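Local coordinates for selenium-binding protein (Sulfolobus tokodaii, PDB 2ECE) that is of unknown function but belongs to the selenium-binding protein family and may bind selenium, at residues E55-I60 and E430-F435; D26-A31 and G416-L421. One frame throughout, in Å; residues are numbered along the deposited sequence.

Contact 1. Residues E55-I60 and E430-F435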
ATOM      1  N   GLU A  55      13.847 -23.909  -9.161  1.00 34.86           N
ATOM      2  CA  GLU A  55      12.988 -25.053  -9.407  1.00 36.69           C
ATOM      3  C   GLU A  55      11.654 -24.913  -8.676  1.00 35.46           C
ATOM      4  O   GLU A  55      10.707 -25.653  -8.948  1.00 35.66           O
ATOM      5  CB  GLU A  55      13.719 -26.339  -9.015  1.00 39.53           C
ATOM      6  CG  GLU A  55      14.864 -26.645  -9.982  1.00 45.43           C
ATOM      7  CD  GLU A  55      15.717 -27.822  -9.565  1.00 47.96           C
ATOM      8  OE1 GLU A  55      16.551 -28.260 -10.386  1.00 50.97           O
ATOM      9  OE2 GLU A  55      15.565 -28.304  -8.423  1.00 50.11           O
ATOM     10  N   THR A  56      11.579 -23.956  -7.753  1.00 33.16           N
ATOM     11  CA  THR A  56      10.336 -23.709  -7.029  1.00 30.52           C
ATOM     12  C   THR A  56       9.789 -22.335  -7.414  1.00 29.63           C
ATOM     13  O   THR A  56       9.133 -21.665  -6.619  1.00 29.48           O
ATOM     14  CB  THR A  56      10.523 -23.788  -5.492  1.00 30.07           C
ATOM     15  OG1 THR A  56      11.670 -23.028  -5.091  1.00 28.27           O
ATOM     16  CG2 THR A  56      10.678 -25.236  -5.057  1.00 29.67           C
ATOM     17  N   TYR A  57      10.063 -21.934  -8.652  1.00 28.20           N
ATOM     18  CA  TYR A  57       9.606 -20.652  -9.180  1.00 27.41           C
ATOM     19  C   TYR A  57       8.078 -20.590  -9.190  1.00 26.96           C
ATOM     20  O   TYR A  57       7.416 -21.559  -9.557  1.00 26.70           O
ATOM     21  CB  TYR A  57      10.155 -20.467 -10.600  1.00 27.37           C
ATOM     22  CG  TYR A  57       9.610 -19.276 -11.359  1.00 26.46           C
ATOM     23  CD1 TYR A  57       9.762 -17.975 -10.874  1.00 26.82           C
ATOM     24  CD2 TYR A  57       8.965 -19.449 -12.584  1.00 26.61           C
ATOM     25  CE1 TYR A  57       9.288 -16.877 -11.594  1.00 26.14           C
ATOM     26  CE2 TYR A  57       8.489 -18.364 -13.307  1.00 26.90           C
ATOM     27  CZ  TYR A  57       8.653 -17.080 -12.807  1.00 25.38           C
ATOM     28  OH  TYR A  57       8.179 -16.008 -13.525  1.00 25.06           O
ATOM     29  N   SER A  58       7.529 -19.451  -8.773  1.00 26.87           N
ATOM     30  CA  SER A  58       6.082 -19.231  -8.732  1.00 25.96           C
ATOM     31  C   SER A  58       5.352 -20.143  -7.747  1.00 26.58           C
ATOM     32  O   SER A  58       4.167 -20.445  -7.922  1.00 27.19           O
ATOM     33  CB  SER A  58       5.481 -19.405 -10.131  1.00 27.92           C
ATOM     34  OG  SER A  58       4.137 -18.952 -10.167  1.00 28.75           O
ATOM     35  N   LYS A  59       6.062 -20.573  -6.709  1.00 26.01           N
ATOM     36  CA  LYS A  59       5.493 -21.442  -5.687  1.00 26.76           C
ATOM     37  C   LYS A  59       5.595 -20.818  -4.307  1.00 26.70           C
ATOM     38  O   LYS A  59       6.528 -20.068  -4.029  1.00 26.32           O
ATOM     39  CB  LYS A  59       6.245 -22.766  -5.621  1.00 27.96           C
ATOM     40  CG  LYS A  59       5.863 -23.838  -6.616  1.00 31.77           C
ATOM     41  CD  LYS A  59       6.642 -25.091  -6.244  1.00 33.10           C
ATOM     42  CE  LYS A  59       6.187 -26.332  -6.980  1.00 34.21           C
ATOM     43  NZ  LYS A  59       7.046 -27.474  -6.569  1.00 36.53           N
ATOM     44  N   ILE A  60       4.641 -21.137  -3.437  1.00 26.37           N
ATOM     45  CA  ILE A  60       4.697 -20.655  -2.064  1.00 25.89           C
ATOM     46  C   ILE A  60       5.621 -21.687  -1.436  1.00 26.30           C
ATOM     47  O   ILE A  60       5.285 -22.870  -1.381  1.00 27.28           O
ATOM     48  CB  ILE A  60       3.334 -20.739  -1.372  1.00 25.35           C
ATOM     49  CG1 ILE A  60       2.353 -19.768  -2.029  1.00 26.01           C
ATOM     50  CG2 ILE A  60       3.498 -20.444   0.109  1.00 27.19           C
ATOM     51  CD1 ILE A  60       0.904 -19.998  -1.634  1.00 26.42           C
ATOM     52  N   GLU A 430       2.288  -6.114 -20.119  1.00 30.85           N
ATOM     53  CA  GLU A 430       1.769  -7.428 -20.506  1.00 32.31           C
ATOM     54  C   GLU A 430       1.631  -8.330 -19.283  1.00 31.73           C
ATOM     55  O   GLU A 430       2.381  -8.197 -18.315  1.00 31.56           O
ATOM     56  CB  GLU A 430       2.714  -8.121 -21.496  1.00 34.28           C
ATOM     57  CG  GLU A 430       2.871  -7.452 -22.861  1.00 37.48           C
ATOM     58  CD  GLU A 430       1.593  -7.468 -23.679  1.00 38.97           C
ATOM     59  OE1 GLU A 430       0.821  -8.447 -23.569  1.00 37.30           O
ATOM     60  OE2 GLU A 430       1.371  -6.503 -24.445  1.00 41.15           O
ATOM     61  N   ILE A 431       0.677  -9.253 -19.335  1.00 30.21           N
ATOM     62  CA  ILE A 431       0.472 -10.198 -18.243  1.00 29.64           C
ATOM     63  C   ILE A 431       1.416 -11.370 -18.473  1.00 29.93           C
ATOM     64  O   ILE A 431       1.446 -11.936 -19.563  1.00 30.35           O
ATOM     65  CB  ILE A 431      -0.969 -10.760 -18.233  1.00 28.51           C
ATOM     66  CG1 ILE A 431      -1.984  -9.628 -18.088  1.00 26.36           C
ATOM     67  CG2 ILE A 431      -1.130 -11.749 -17.099  1.00 28.96           C
ATOM     68  CD1 ILE A 431      -3.415 -10.067 -18.369  1.00 23.45           C
ATOM     69  N   ASP A 432       2.199 -11.734 -17.468  1.00 30.40           N
ATOM     70  CA  ASP A 432       3.088 -12.871 -17.638  1.00 31.01           C
ATOM     71  C   ASP A 432       2.172 -14.088 -17.604  1.00 32.06           C
ATOM     72  O   ASP A 432       1.425 -14.277 -16.648  1.00 31.08           O
ATOM     73  CB  ASP A 432       4.098 -12.962 -16.499  1.00 32.11           C
ATOM     74  CG  ASP A 432       5.194 -13.966 -16.783  1.00 34.11           C
ATOM     75  OD1 ASP A 432       6.148 -13.609 -17.502  1.00 37.07           O
ATOM     76  OD2 ASP A 432       5.099 -15.116 -16.308  1.00 34.08           O
ATOM     77  N   LYS A 433       2.225 -14.903 -18.650  1.00 33.07           N
ATOM     78  CA  LYS A 433       1.382 -16.089 -18.745  1.00 34.42           C
ATOM     79  C   LYS A 433       1.807 -17.211 -17.799  1.00 33.20           C
ATOM     80  O   LYS A 433       0.965 -17.856 -17.174  1.00 33.20           O
ATOM     81  CB  LYS A 433       1.387 -16.613 -20.188  1.00 36.34           C
ATOM     82  CG  LYS A 433       0.510 -17.838 -20.415  1.00 40.36           C
ATOM     83  CD  LYS A 433       0.919 -18.573 -21.686  1.00 44.89           C
ATOM     84  CE  LYS A 433       0.078 -19.825 -21.909  1.00 46.03           C
ATOM     85  NZ  LYS A 433       0.162 -20.780 -20.761  1.00 47.13           N
ATOM     86  N   GLU A 434       3.112 -17.428 -17.686  1.00 33.44           N
ATOM     87  CA  GLU A 434       3.654 -18.497 -16.854  1.00 33.85           C
ATOM     88  C   GLU A 434       3.511 -18.342 -15.339  1.00 32.47           C
ATOM     89  O   GLU A 434       3.186 -19.307 -14.643  1.00 32.99           O
ATOM     90  CB  GLU A 434       5.131 -18.714 -17.194  1.00 38.54           C
ATOM     91  CG  GLU A 434       5.441 -18.623 -18.687  1.00 44.41           C
ATOM     92  CD  GLU A 434       5.661 -17.191 -19.153  1.00 47.95           C
ATOM     93  OE1 GLU A 434       6.714 -16.603 -18.810  1.00 50.55           O
ATOM     94  OE2 GLU A 434       4.782 -16.648 -19.859  1.00 50.08           O
ATOM     95  N   PHE A 435       3.750 -17.137 -14.826  1.00 30.72           N
ATOM     96  CA  PHE A 435       3.676 -16.896 -13.384  1.00 27.78           C
ATOM     97  C   PHE A 435       2.265 -16.780 -12.808  1.00 26.13           C
ATOM     98  O   PHE A 435       1.410 -16.090 -13.362  1.00 24.74           O
ATOM     99  CB  PHE A 435       4.472 -15.631 -13.025  1.00 27.79           C
ATOM    100  CG  PHE A 435       4.599 -15.393 -11.547  1.00 27.25           C
ATOM    101  CD1 PHE A 435       3.586 -14.749 -10.837  1.00 27.40           C
ATOM    102  CD2 PHE A 435       5.717 -15.849 -10.855  1.00 26.12           C
ATOM    103  CE1 PHE A 435       3.688 -14.564  -9.450  1.00 27.58           C
ATOM    104  CE2 PHE A 435       5.829 -15.673  -9.472  1.00 28.32           C
ATOM    105  CZ  PHE A 435       4.814 -15.029  -8.769  1.00 26.04           C
TER
HETATM  106  O   HOH W   1       7.390 -16.503 -15.944  1.00 32.80           O
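Ser-58 lies over one face of the Phe-435 ring, while the phenol of Tyr-57 arrives at the edge of the same ring. These two residues are the central pair of the type II turn Thr-56 to Lys-59, and together they grip the CD2 corner of the phenylalanine. Ser-58 OG sits near the rim, 3.5 Å from Phe-435 CD2, and Ser-58 CA comes within 3.6 Å of Phe-435 CE2, so backbone and side chain together cover the CD2-CE2 side of the ring. Tyr-57 OH is 3.6 Å from Phe-435 CD2, close to the plane of the phenyl ring. The two rings meet obliquely, their planes inclined at 58°. With its CG anti to the backbone N (chi1 172°), the tyrosine is swung across so that its hydroxyl reaches the corner where the chain turns at Lys-433 and Glu-434. A water bridges there, 2.6 Å from Tyr-57 OH and donating to Asp-432 OD2 at 2.7 Å. The same OD2 accepts from Phe-435 N (2.8 Å, 157°), an Asx motif that secures the corner from which the phenyl group projects. Without the Phe-435 ring, as with an alanine here, a gap is likely to open under Ser-58 and leave Tyr-57 without this aromatic neighbour. Packing thins beyond this knot: Glu-434 is exposed and its CB comes no nearer than 5.1 Å to Tyr-57 CE2, and the turn itself is partly open to solvent. Tyr-57 OH also bonds Lys-420 NZ, and Ser-58 OG is hydrogen-bonded to Phe-436 N. The contact thus sets the loop between strands 44-49 and 60-65 against the bent strand 429-438, whose Phe-435 also packs on Met-418 and Lys-420 of strand 417-423.

Contact 2. Residues D26-A31 and G416-L421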
ATOM      1  N   ASP A  26      14.706 -12.280  -5.380  1.00 26.62           N
ATOM      2  CA  ASP A  26      14.615 -13.740  -5.422  1.00 27.36           C
ATOM      3  C   ASP A  26      13.293 -14.212  -4.816  1.00 27.31           C
ATOM      4  O   ASP A  26      12.770 -15.266  -5.180  1.00 24.40           O
ATOM      5  CB  ASP A  26      15.739 -14.400  -4.615  1.00 30.73           C
ATOM      6  CG  ASP A  26      17.070 -14.391  -5.330  1.00 36.38           C
ATOM      7  OD1 ASP A  26      17.091 -14.604  -6.563  1.00 38.86           O
ATOM      8  OD2 ASP A  26      18.101 -14.191  -4.649  1.00 40.37           O
ATOM      9  N   LEU A  27      12.762 -13.421  -3.884  1.00 25.72           N
ATOM     10  CA  LEU A  27      11.532 -13.784  -3.191  1.00 24.56           C
ATOM     11  C   LEU A  27      10.548 -12.645  -3.065  1.00 23.59           C
ATOM     12  O   LEU A  27      10.902 -11.474  -3.183  1.00 23.02           O
ATOM     13  CB  LEU A  27      11.854 -14.273  -1.777  1.00 23.74           C
ATOM     14  CG  LEU A  27      12.894 -15.369  -1.611  1.00 25.00           C
ATOM     15  CD1 LEU A  27      13.399 -15.361  -0.173  1.00 27.25           C
ATOM     16  CD2 LEU A  27      12.288 -16.717  -1.991  1.00 25.55           C
ATOM     17  N   ALA A  28       9.302 -13.016  -2.788  1.00 23.59           N
ATOM     18  CA  ALA A  28       8.223 -12.061  -2.598  1.00 22.34           C
ATOM     19  C   ALA A  28       7.465 -12.467  -1.343  1.00 21.68           C
ATOM     20  O   ALA A  28       6.929 -13.571  -1.258  1.00 20.60           O
ATOM     21  CB  ALA A  28       7.290 -12.073  -3.801  1.00 22.69           C
ATOM     22  N   TYR A  29       7.451 -11.587  -0.354  1.00 21.12           N
ATOM     23  CA  TYR A  29       6.736 -11.860   0.880  1.00 20.22           C
ATOM     24  C   TYR A  29       5.346 -11.276   0.662  1.00 18.62           C
ATOM     25  O   TYR A  29       5.213 -10.139   0.215  1.00 16.71           O
ATOM     26  CB  TYR A  29       7.449 -11.182   2.054  1.00 20.89           C
ATOM     27  CG  TYR A  29       8.844 -11.728   2.290  1.00 20.20           C
ATOM     28  CD1 TYR A  29       9.035 -13.041   2.724  1.00 19.69           C
ATOM     29  CD2 TYR A  29       9.973 -10.932   2.075  1.00 18.90           C
ATOM     30  CE1 TYR A  29      10.319 -13.552   2.943  1.00 19.80           C
ATOM     31  CE2 TYR A  29      11.260 -11.431   2.290  1.00 20.64           C
ATOM     32  CZ  TYR A  29      11.425 -12.742   2.727  1.00 21.84           C
ATOM     33  OH  TYR A  29      12.692 -13.234   2.968  1.00 22.22           O
ATOM     34  N   VAL A  30       4.310 -12.054   0.963  1.00 18.12           N
ATOM     35  CA  VAL A  30       2.951 -11.581   0.738  1.00 17.91           C
ATOM     36  C   VAL A  30       2.064 -11.682   1.970  1.00 18.16           C
ATOM     37  O   VAL A  30       1.957 -12.742   2.591  1.00 17.12           O
ATOM     38  CB  VAL A  30       2.296 -12.368  -0.418  1.00 18.44           C
ATOM     39  CG1 VAL A  30       0.945 -11.759  -0.782  1.00 17.79           C
ATOM     40  CG2 VAL A  30       3.234 -12.374  -1.631  1.00 18.77           C
ATOM     41  N   ALA A  31       1.425 -10.571   2.318  1.00 17.43           N
ATOM     42  CA  ALA A  31       0.529 -10.555   3.464  1.00 18.81           C
ATOM     43  C   ALA A  31      -0.755 -11.256   3.028  1.00 17.78           C
ATOM     44  O   ALA A  31      -1.428 -10.802   2.099  1.00 18.75           O
ATOM     45  CB  ALA A  31       0.235  -9.122   3.878  1.00 17.15           C
ATOM     46  N   GLY A 416      -7.697 -15.169  -2.947  1.00 23.96           N
ATOM     47  CA  GLY A 416      -6.438 -14.557  -3.326  1.00 21.77           C
ATOM     48  C   GLY A 416      -5.581 -15.176  -4.408  1.00 22.01           C
ATOM     49  O   GLY A 416      -5.502 -16.401  -4.565  1.00 21.97           O
ATOM     50  N   TRP A 417      -4.941 -14.294  -5.167  1.00 20.77           N
ATOM     51  CA  TRP A 417      -4.011 -14.681  -6.213  1.00 20.51           C
ATOM     52  C   TRP A 417      -2.929 -13.623  -6.315  1.00 21.43           C
ATOM     53  O   TRP A 417      -3.029 -12.547  -5.711  1.00 20.75           O
ATOM     54  CB  TRP A 417      -4.694 -14.855  -7.595  1.00 19.84           C
ATOM     55  CG  TRP A 417      -5.703 -13.800  -8.053  1.00 21.54           C
ATOM     56  CD1 TRP A 417      -7.060 -13.963  -8.136  1.00 21.93           C
ATOM     57  CD2 TRP A 417      -5.432 -12.480  -8.566  1.00 21.31           C
ATOM     58  NE1 TRP A 417      -7.645 -12.844  -8.672  1.00 22.01           N
ATOM     59  CE2 TRP A 417      -6.674 -11.918  -8.946  1.00 22.36           C
ATOM     60  CE3 TRP A 417      -4.264 -11.722  -8.747  1.00 23.54           C
ATOM     61  CZ2 TRP A 417      -6.783 -10.632  -9.494  1.00 22.41           C
ATOM     62  CZ3 TRP A 417      -4.373 -10.439  -9.294  1.00 21.67           C
ATOM     63  CH2 TRP A 417      -5.625  -9.910  -9.662  1.00 24.25           C
ATOM     64  N   MET A 418      -1.871 -13.951  -7.043  1.00 21.63           N
ATOM     65  CA  MET A 418      -0.802 -13.002  -7.282  1.00 22.47           C
ATOM     66  C   MET A 418      -0.420 -13.173  -8.733  1.00 21.81           C
ATOM     67  O   MET A 418      -0.083 -14.270  -9.183  1.00 20.33           O
ATOM     68  CB  MET A 418       0.417 -13.241  -6.400  1.00 22.92           C
ATOM     69  CG  MET A 418       1.544 -12.279  -6.767  1.00 24.42           C
ATOM     70  SD  MET A 418       2.763 -11.963  -5.500  1.00 27.61           S
ATOM     71  CE  MET A 418       3.459 -13.562  -5.348  1.00 19.66           C
ATOM     72  N   VAL A 419      -0.509 -12.075  -9.462  1.00 21.52           N
ATOM     73  CA  VAL A 419      -0.205 -12.065 -10.875  1.00 22.94           C
ATOM     74  C   VAL A 419       1.048 -11.250 -11.135  1.00 24.73           C
ATOM     75  O   VAL A 419       1.339 -10.293 -10.406  1.00 23.95           O
ATOM     76  CB  VAL A 419      -1.394 -11.461 -11.651  1.00 23.37           C
ATOM     77  CG1 VAL A 419      -0.941 -10.923 -12.997  1.00 24.02           C
ATOM     78  CG2 VAL A 419      -2.474 -12.522 -11.836  1.00 21.31           C
ATOM     79  N   LYS A 420       1.797 -11.642 -12.163  1.00 24.23           N
ATOM     80  CA  LYS A 420       2.995 -10.910 -12.530  1.00 23.54           C
ATOM     81  C   LYS A 420       2.785 -10.274 -13.894  1.00 23.59           C
ATOM     82  O   LYS A 420       2.261 -10.905 -14.816  1.00 23.27           O
ATOM     83  CB  LYS A 420       4.230 -11.813 -12.576  1.00 23.45           C
ATOM     84  CG  LYS A 420       5.473 -11.038 -13.009  1.00 24.51           C
ATOM     85  CD  LYS A 420       6.789 -11.761 -12.733  1.00 28.59           C
ATOM     86  CE  LYS A 420       7.159 -12.765 -13.815  1.00 27.12           C
ATOM     87  NZ  LYS A 420       8.579 -13.222 -13.668  1.00 23.82           N
ATOM     88  N   LEU A 421       3.178  -9.013 -14.002  1.00 23.51           N
ATOM     89  CA  LEU A 421       3.062  -8.270 -15.244  1.00 23.90           C
ATOM     90  C   LEU A 421       4.477  -7.934 -15.689  1.00 25.69           C
ATOM     91  O   LEU A 421       5.359  -7.726 -14.861  1.00 24.79           O
ATOM     92  CB  LEU A 421       2.287  -6.971 -15.021  1.00 23.11           C
ATOM     93  CG  LEU A 421       0.892  -7.052 -14.397  1.00 23.57           C
ATOM     94  CD1 LEU A 421       0.303  -5.652 -14.295  1.00 22.58           C
ATOM     95  CD2 LEU A 421      -0.002  -7.943 -15.251  1.00 23.54           C
TER
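Met-418 extends from its strand with CG anti to the backbone N (chi1 176°), then bends at its last torsion (chi3 65°), which turns the methyl group CE toward Val-30 and Ala-28. On the other side, Val-30 carries CG1 anti to its backbone N, and this rotation presents CG2, the branch beside that N, to the methionine. Val-30 CG2 lies 3.9 Å from Met-418 CE and also 3.9 Å from Met-418 SD, so one methyl group rests against both the sulfur and the terminal methyl. The two side chains approach at a slant rather than alongside one another. Ala-28, two residues earlier on the same face of its strand, adds a looser touch, its CB 4.4 Å from Met-418 CE. No hydrogen bond joins the two segments; their closest CA atoms, those of Val-30 and Met-418, are 9.0 Å apart, a gap spanned by side chains alone. This is face-to-face packing between adjacent blades of a beta propeller. Strand 417-423 belongs to the last blade built from one continuous part of the chain. Strand 27-33 belongs to the blade that joins the two ends of the chain, where strand 443-449 pairs with strand 27-33 and so completes a sheet whose other three strands are N-terminal, the closure often called molecular velcro. All three touching residues are buried, and the area hidden between the segments is small, 96 Å² over both sides. Val-447 of strand 443-449 touches both Val-30 and Met-418, thereby completing the apolar seam, while Leu-449 of that strand packs against Ala-28. Tyr-29 points away from the methionine, and its hydroxyl bonds to Pro-117 O. Backbone hydrogen bonds of Ala-28 with Val-48 and Val-30 with Ala-46 place strand 27-33 beside strand 44-49.

From the N terminus the chain first passes through residues 26-31, then 55-60, and returns to both only some 370 to 385 residues later. Contact 2 closes its loop at 416-421, and contact 1 closes at 430-435, so the two loops cross instead of nesting. Both join the blade built from both chain ends to the last blade made from one continuous part of the chain, contact 2 through the buried strand surfaces and contact 1 through a peripheral turn. Their centres are 9 Å apart, and Lys-420 of contact 2 also touches contact 1: its backbone O takes Asp-432 N in the sheet pairing of strands 417-423 and 429-438.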